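Local coordinates for uncharacterized protein BF1531 (Bacteroides fragilis, PDB 3SLR) that is of uncharacterised function but binds magnesium and may hydrolyse ester bonds through a HAD-like phosphatase domain that follows its FkbH-type N-terminal domain, at residues C116-P129 and Y165-S177. Numbering follows the deposited sequence. Where two conformers were deposited one is given.
Sequences CEQGIGRVIYYNYP and YPNFFICNLAGIS
N127 sits just past the end of strand 122-126 and grips the start of helix 173-180 with both ends of its amide. N127 OD1 accepts from A174 N at 2.9 Å, with an N-H...O angle of 168°. N127 ND2 donates to N172 OD1 at 3.0 Å. The two amide planes are turned 69° apart. N127 CG lies between the backbone N and the carbonyl carbon (chi1 63°), which turns the amide toward the helix start. N172 is the N-cap residue. Its OD1 also takes G175 N, so N172 OD1 is held by two donors, one on each face of its plane. P129 CG closes this end against L173 CG at 3.7 Å.

Between the ends, strands 122-126 and 168-171 run parallel. V123 N bonds to N167 O and V123 O accepts from F169 N; Y125 N bonds to F169 O and Y125 O accepts from C171 N. On one face, the F168 ring packs obliquely against V123 CG1 and Y125 CB. C116 is buried between two rings: C116 SG lies 3.4 Å from F168 CD1, and C116 CB lies over one face of the Y165 ring. V112 of helix 104-118 adds to this buried cluster. On the other face, C171 CB meets Y126 CD2 at 3.6 Å, and Y126 OH bonds to T210.

The solvent side is looser. E117 is exposed. Y165 OH donates to E117 OE2 at 2.8 Å, and R113 also hydrogen-bonds to that hydroxyl. R122 is exposed too, with CG alongside the F169 ring. Strand 168-171 is the edge of a five-stranded parallel sheet of order 2-1-3-4-5, joined to its neighbour through helix 147-164. This is a beta-alpha-beta crossover, consistent with the SGNH-hydrolase-like alpha/beta fold of the FkbH N-terminal domain.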
loop_
_atom_site.group_PDB
_atom_site.type_symbol
_atom_site.label_atom_id
_atom_site.label_comp_id
_atom_site.label_asym_id
_atom_site.label_seq_id
_atom_site.Cartn_x
_atom_site.Cartn_y
_atom_site.Cartn_z
ATOM N N CYS A 116 -21.349 4.121 -7.121
ATOM C CA CYS A 116 -20.620 5.322 -7.540
ATOM C C CYS A 116 -21.544 6.480 -7.909
ATOM O O CYS A 116 -21.241 7.640 -7.614
ATOM C CB CYS A 116 -19.692 5.012 -8.716
ATOM S SG CYS A 116 -18.268 3.997 -8.275
ATOM N N GLU A 117 -22.663 6.162 -8.562
ATOM C CA GLU A 117 -23.582 7.179 -9.078
ATOM C C GLU A 117 -24.308 7.918 -7.956
ATOM O O GLU A 117 -24.793 9.034 -8.149
ATOM C CB GLU A 117 -24.605 6.557 -10.041
ATOM C CG GLU A 117 -24.040 6.041 -11.361
ATOM C CD GLU A 117 -23.788 7.140 -12.393
ATOM O OE1 GLU A 117 -24.395 8.227 -12.286
ATOM O OE2 GLU A 117 -22.980 6.909 -13.318
ATOM N N GLN A 118 -24.379 7.302 -6.782
ATOM C CA GLN A 118 -25.068 7.918 -5.651
ATOM C C GLN A 118 -24.423 9.235 -5.225
ATOM O O GLN A 118 -25.115 10.171 -4.821
ATOM C CB GLN A 118 -25.151 6.952 -4.471
ATOM C CG GLN A 118 -25.949 5.690 -4.784
ATOM C CD GLN A 118 -27.159 5.962 -5.665
ATOM O OE1 GLN A 118 -28.094 6.653 -5.259
ATOM N NE2 GLN A 118 -27.146 5.414 -6.882
ATOM N N GLY A 119 -23.099 9.299 -5.317
ATOM C CA GLY A 119 -22.362 10.504 -4.979
ATOM C C GLY A 119 -22.251 10.757 -3.485
ATOM O O GLY A 119 -22.441 11.889 -3.026
ATOM N N ILE A 120 -21.917 9.712 -2.730
ATOM C CA ILE A 120 -21.901 9.787 -1.267
ATOM C C ILE A 120 -20.489 9.708 -0.656
ATOM O O ILE A 120 -20.027 8.635 -0.284
ATOM C CB ILE A 120 -22.770 8.657 -0.684
ATOM C CG1 ILE A 120 -22.939 8.824 0.834
ATOM C CG2 ILE A 120 -22.226 7.286 -1.111
ATOM C CD1 ILE A 120 -23.924 9.891 1.194
ATOM N N GLY A 121 -19.814 10.848 -0.528
ATOM C CA GLY A 121 -18.448 10.854 -0.033
ATOM C C GLY A 121 -17.552 10.060 -0.972
ATOM O O GLY A 121 -17.901 9.847 -2.133
ATOM N N ARG A 122 -16.398 9.630 -0.474
ATOM C CA ARG A 122 -15.489 8.798 -1.260
ATOM C C ARG A 122 -15.706 7.331 -0.928
ATOM O O ARG A 122 -16.004 6.980 0.213
ATOM C CB ARG A 122 -14.035 9.184 -1.004
ATOM C CG ARG A 122 -13.566 10.413 -1.767
ATOM C CD ARG A 122 -13.603 11.651 -0.903
ATOM N NE ARG A 122 -12.947 12.777 -1.564
ATOM C CZ ARG A 122 -12.619 13.912 -0.959
ATOM N NH1 ARG A 122 -12.878 14.081 0.331
ATOM N NH2 ARG A 122 -12.021 14.877 -1.646
ATOM N N VAL A 123 -15.574 6.474 -1.933
ATOM C CA VAL A 123 -15.740 5.044 -1.740
ATOM C C VAL A 123 -14.384 4.372 -1.812
ATOM O O VAL A 123 -13.592 4.684 -2.685
ATOM C CB VAL A 123 -16.666 4.443 -2.820
ATOM C CG1 VAL A 123 -16.649 2.909 -2.773
ATOM C CG2 VAL A 123 -18.072 4.982 -2.640
ATOM N N ILE A 124 -14.105 3.496 -0.853
ATOM C CA ILE A 124 -12.929 2.639 -0.922
ATOM C C ILE A 124 -13.415 1.193 -1.040
ATOM O O ILE A 124 -14.179 0.708 -0.200
ATOM C CB ILE A 124 -12.032 2.810 0.310
ATOM C CG1 ILE A 124 -11.550 4.260 0.414
ATOM C CG2 ILE A 124 -10.841 1.868 0.211
ATOM C CD1 ILE A 124 -10.882 4.578 1.728
ATOM N N TYR A 125 -12.969 0.513 -2.089
ATOM C CA TYR A 125 -13.547 -0.770 -2.460
ATOM C C TYR A 125 -12.436 -1.800 -2.596
ATOM O O TYR A 125 -11.529 -1.628 -3.417
ATOM C CB TYR A 125 -14.312 -0.623 -3.787
ATOM C CG TYR A 125 -15.172 -1.824 -4.149
ATOM C CD1 TYR A 125 -14.632 -2.913 -4.802
ATOM C CD2 TYR A 125 -16.529 -1.853 -3.842
ATOM C CE1 TYR A 125 -15.410 -4.017 -5.130
ATOM C CE2 TYR A 125 -17.321 -2.948 -4.166
ATOM C CZ TYR A 125 -16.751 -4.028 -4.806
ATOM O OH TYR A 125 -17.522 -5.108 -5.133
ATOM N N TYR A 126 -12.476 -2.851 -1.771
ATOM C CA TYR A 126 -11.483 -3.925 -1.874
ATOM C C TYR A 126 -11.733 -4.748 -3.126
ATOM O O TYR A 126 -12.840 -5.228 -3.328
ATOM C CB TYR A 126 -11.526 -4.855 -0.648
ATOM C CG TYR A 126 -11.252 -4.149 0.660
ATOM C CD1 TYR A 126 -12.263 -3.955 1.590
ATOM C CD2 TYR A 126 -9.978 -3.654 0.957
ATOM C CE1 TYR A 126 -12.016 -3.300 2.788
ATOM C CE2 TYR A 126 -9.732 -2.989 2.154
ATOM C CZ TYR A 126 -10.752 -2.819 3.064
ATOM O OH TYR A 126 -10.514 -2.152 4.260
ATOM N N ASN A 127 -10.719 -4.904 -3.974
ATOM C CA ASN A 127 -10.859 -5.800 -5.111
ATOM C C ASN A 127 -10.673 -7.247 -4.671
ATOM O O ASN A 127 -10.613 -7.534 -3.467
ATOM C CB ASN A 127 -9.944 -5.409 -6.292
ATOM C CG ASN A 127 -8.465 -5.499 -5.962
ATOM O OD1 ASN A 127 -8.077 -5.860 -4.838
ATOM N ND2 ASN A 127 -7.619 -5.174 -6.951
ATOM N N TYR A 128 -10.583 -8.156 -5.636
ATOM C CA TYR A 128 -10.817 -9.580 -5.368
ATOM C C TYR A 128 -9.596 -10.479 -5.593
ATOM O O TYR A 128 -9.221 -10.753 -6.733
ATOM C CB TYR A 128 -11.964 -10.085 -6.258
ATOM C CG TYR A 128 -13.302 -9.399 -6.039
ATOM C CD1 TYR A 128 -13.646 -8.252 -6.744
ATOM C CD2 TYR A 128 -14.231 -9.926 -5.148
ATOM C CE1 TYR A 128 -14.886 -7.624 -6.538
ATOM C CE2 TYR A 128 -15.464 -9.335 -4.958
ATOM C CZ TYR A 128 -15.785 -8.183 -5.649
ATOM O OH TYR A 128 -17.014 -7.600 -5.431
ATOM N N PRO A 129 -8.980 -10.973 -4.505
ATOM C CA PRO A 129 -7.919 -11.968 -4.722
ATOM C C PRO A 129 -8.507 -13.236 -5.333
ATOM O O PRO A 129 -9.598 -13.672 -4.941
ATOM C CB PRO A 129 -7.410 -12.282 -3.309
ATOM C CG PRO A 129 -7.994 -11.203 -2.410
ATOM C CD PRO A 129 -9.247 -10.718 -3.080
ATOM N N TYR A 165 -14.552 7.253 -12.293
ATOM C CA TYR A 165 -15.176 7.915 -11.143
ATOM C C TYR A 165 -14.125 8.365 -10.139
ATOM O O TYR A 165 -13.564 7.544 -9.408
ATOM C CB TYR A 165 -16.155 6.975 -10.434
ATOM C CG TYR A 165 -17.358 6.530 -11.247
ATOM C CD1 TYR A 165 -18.548 7.243 -11.209
ATOM C CD2 TYR A 165 -17.313 5.376 -12.020
ATOM C CE1 TYR A 165 -19.655 6.830 -11.936
ATOM C CE2 TYR A 165 -18.410 4.956 -12.746
ATOM C CZ TYR A 165 -19.580 5.685 -12.703
ATOM O OH TYR A 165 -20.682 5.261 -13.422
ATOM N N PRO A 166 -13.857 9.676 -10.092
ATOM C CA PRO A 166 -12.821 10.232 -9.215
ATOM C C PRO A 166 -13.067 9.932 -7.745
ATOM O O PRO A 166 -12.130 9.967 -6.941
ATOM C CB PRO A 166 -12.931 11.743 -9.464
ATOM C CG PRO A 166 -13.500 11.848 -10.845
ATOM C CD PRO A 166 -14.483 10.710 -10.933
ATOM N N ASN A 167 -14.324 9.625 -7.434
ATOM C CA ASN A 167 -14.785 9.377 -6.081
ATOM C C ASN A 167 -14.534 7.941 -5.622
ATOM O O ASN A 167 -14.596 7.642 -4.428
ATOM C CB ASN A 167 -16.279 9.726 -5.984
ATOM C CG ASN A 167 -17.084 9.248 -7.200
ATOM O OD1 ASN A 167 -16.869 9.701 -8.340
ATOM N ND2 ASN A 167 -18.033 8.345 -6.956
ATOM N N PHE A 168 -14.221 7.070 -6.577
ATOM C CA PHE A 168 -14.105 5.628 -6.339
ATOM C C PHE A 168 -12.650 5.185 -6.286
ATOM O O PHE A 168 -11.930 5.295 -7.272
ATOM C CB PHE A 168 -14.835 4.863 -7.442
ATOM C CG PHE A 168 -14.840 3.367 -7.264
ATOM C CD1 PHE A 168 -15.704 2.766 -6.369
ATOM C CD2 PHE A 168 -13.997 2.561 -8.015
ATOM C CE1 PHE A 168 -15.723 1.385 -6.215
ATOM C CE2 PHE A 168 -14.017 1.180 -7.877
ATOM C CZ PHE A 168 -14.879 0.592 -6.978
ATOM N N PHE A 169 -12.224 4.688 -5.129
ATOM C CA PHE A 169 -10.870 4.179 -4.961
ATOM C C PHE A 169 -10.869 2.687 -4.673
ATOM O O PHE A 169 -11.629 2.195 -3.832
ATOM C CB PHE A 169 -10.179 4.893 -3.805
ATOM C CG PHE A 169 -10.006 6.358 -4.029
ATOM C CD1 PHE A 169 -11.070 7.232 -3.830
ATOM C CD2 PHE A 169 -8.781 6.873 -4.416
ATOM C CE1 PHE A 169 -10.909 8.591 -4.042
ATOM C CE2 PHE A 169 -8.619 8.233 -4.620
ATOM C CZ PHE A 169 -9.686 9.086 -4.435
ATOM N N ILE A 170 -9.996 1.964 -5.364
ATOM C CA ILE A 170 -9.773 0.570 -5.046
ATOM C C ILE A 170 -8.696 0.471 -3.967
ATOM O O ILE A 170 -7.737 1.259 -3.956
ATOM C CB ILE A 170 -9.325 -0.188 -6.312
ATOM C CG1 ILE A 170 -10.512 -0.290 -7.282
ATOM C CG2 ILE A 170 -8.795 -1.562 -5.943
ATOM C CD1 ILE A 170 -10.150 -0.545 -8.737
ATOM N N CYS A 171 -8.878 -0.457 -3.036
ATOM C CA CYS A 171 -7.772 -0.912 -2.201
ATOM C C CYS A 171 -7.359 -2.283 -2.752
ATOM O O CYS A 171 -8.184 -3.196 -2.835
ATOM C CB CYS A 171 -8.191 -1.013 -0.751
ATOM S SG CYS A 171 -6.866 -1.541 0.370
ATOM N N ASN A 172 -6.089 -2.410 -3.132
ATOM C CA ASN A 172 -5.628 -3.551 -3.936
ATOM C C ASN A 172 -5.385 -4.813 -3.108
ATOM O O ASN A 172 -4.264 -5.326 -3.044
ATOM C CB ASN A 172 -4.364 -3.158 -4.710
ATOM C CG ASN A 172 -4.006 -4.159 -5.803
ATOM O OD1 ASN A 172 -4.776 -5.066 -6.115
ATOM N ND2 ASN A 172 -2.835 -3.984 -6.396
ATOM N N LEU A 173 -6.449 -5.311 -2.490
ATOM C CA LEU A 173 -6.397 -6.551 -1.714
ATOM C C LEU A 173 -5.820 -7.697 -2.543
ATOM O O LEU A 173 -5.089 -8.546 -2.024
ATOM C CB LEU A 173 -7.805 -6.892 -1.196
ATOM C CG LEU A 173 -7.944 -8.153 -0.347
ATOM C CD1 LEU A 173 -6.992 -8.109 0.834
ATOM C CD2 LEU A 173 -9.395 -8.301 0.119
ATOM N N ALA A 174 -6.119 -7.703 -3.839
ATOM C CA ALA A 174 -5.623 -8.755 -4.727
ATOM C C ALA A 174 -4.094 -8.758 -4.798
ATOM O O ALA A 174 -3.462 -9.808 -4.659
ATOM C CB ALA A 174 -6.229 -8.616 -6.130
ATOM N N GLY A 175 -3.503 -7.583 -4.998
ATOM C CA GLY A 175 -2.055 -7.473 -5.092
ATOM C C GLY A 175 -1.389 -7.754 -3.752
ATOM O O GLY A 175 -0.313 -8.351 -3.691
ATOM N N ILE A 176 -2.015 -7.282 -2.678
ATOM C CA ILE A 176 -1.532 -7.556 -1.332
ATOM C C ILE A 176 -1.494 -9.072 -1.106
ATOM O O ILE A 176 -0.480 -9.632 -0.674
ATOM C CB ILE A 176 -2.460 -6.888 -0.277
ATOM C CG1 ILE A 176 -2.416 -5.368 -0.430
ATOM C CG2 ILE A 176 -2.080 -7.312 1.145
ATOM C CD1 ILE A 176 -3.560 -4.652 0.277
ATOM N N SER A 177 -2.611 -9.729 -1.391
ATOM C CA SER A 177 -2.745 -11.161 -1.164
ATOM C C SER A 177 -1.812 -11.986 -2.057
ATOM O O SER A 177 -1.357 -13.064 -1.661
ATOM C CB SER A 177 -4.199 -11.593 -1.371
ATOM O OG SER A 177 -5.057 -10.984 -0.420
#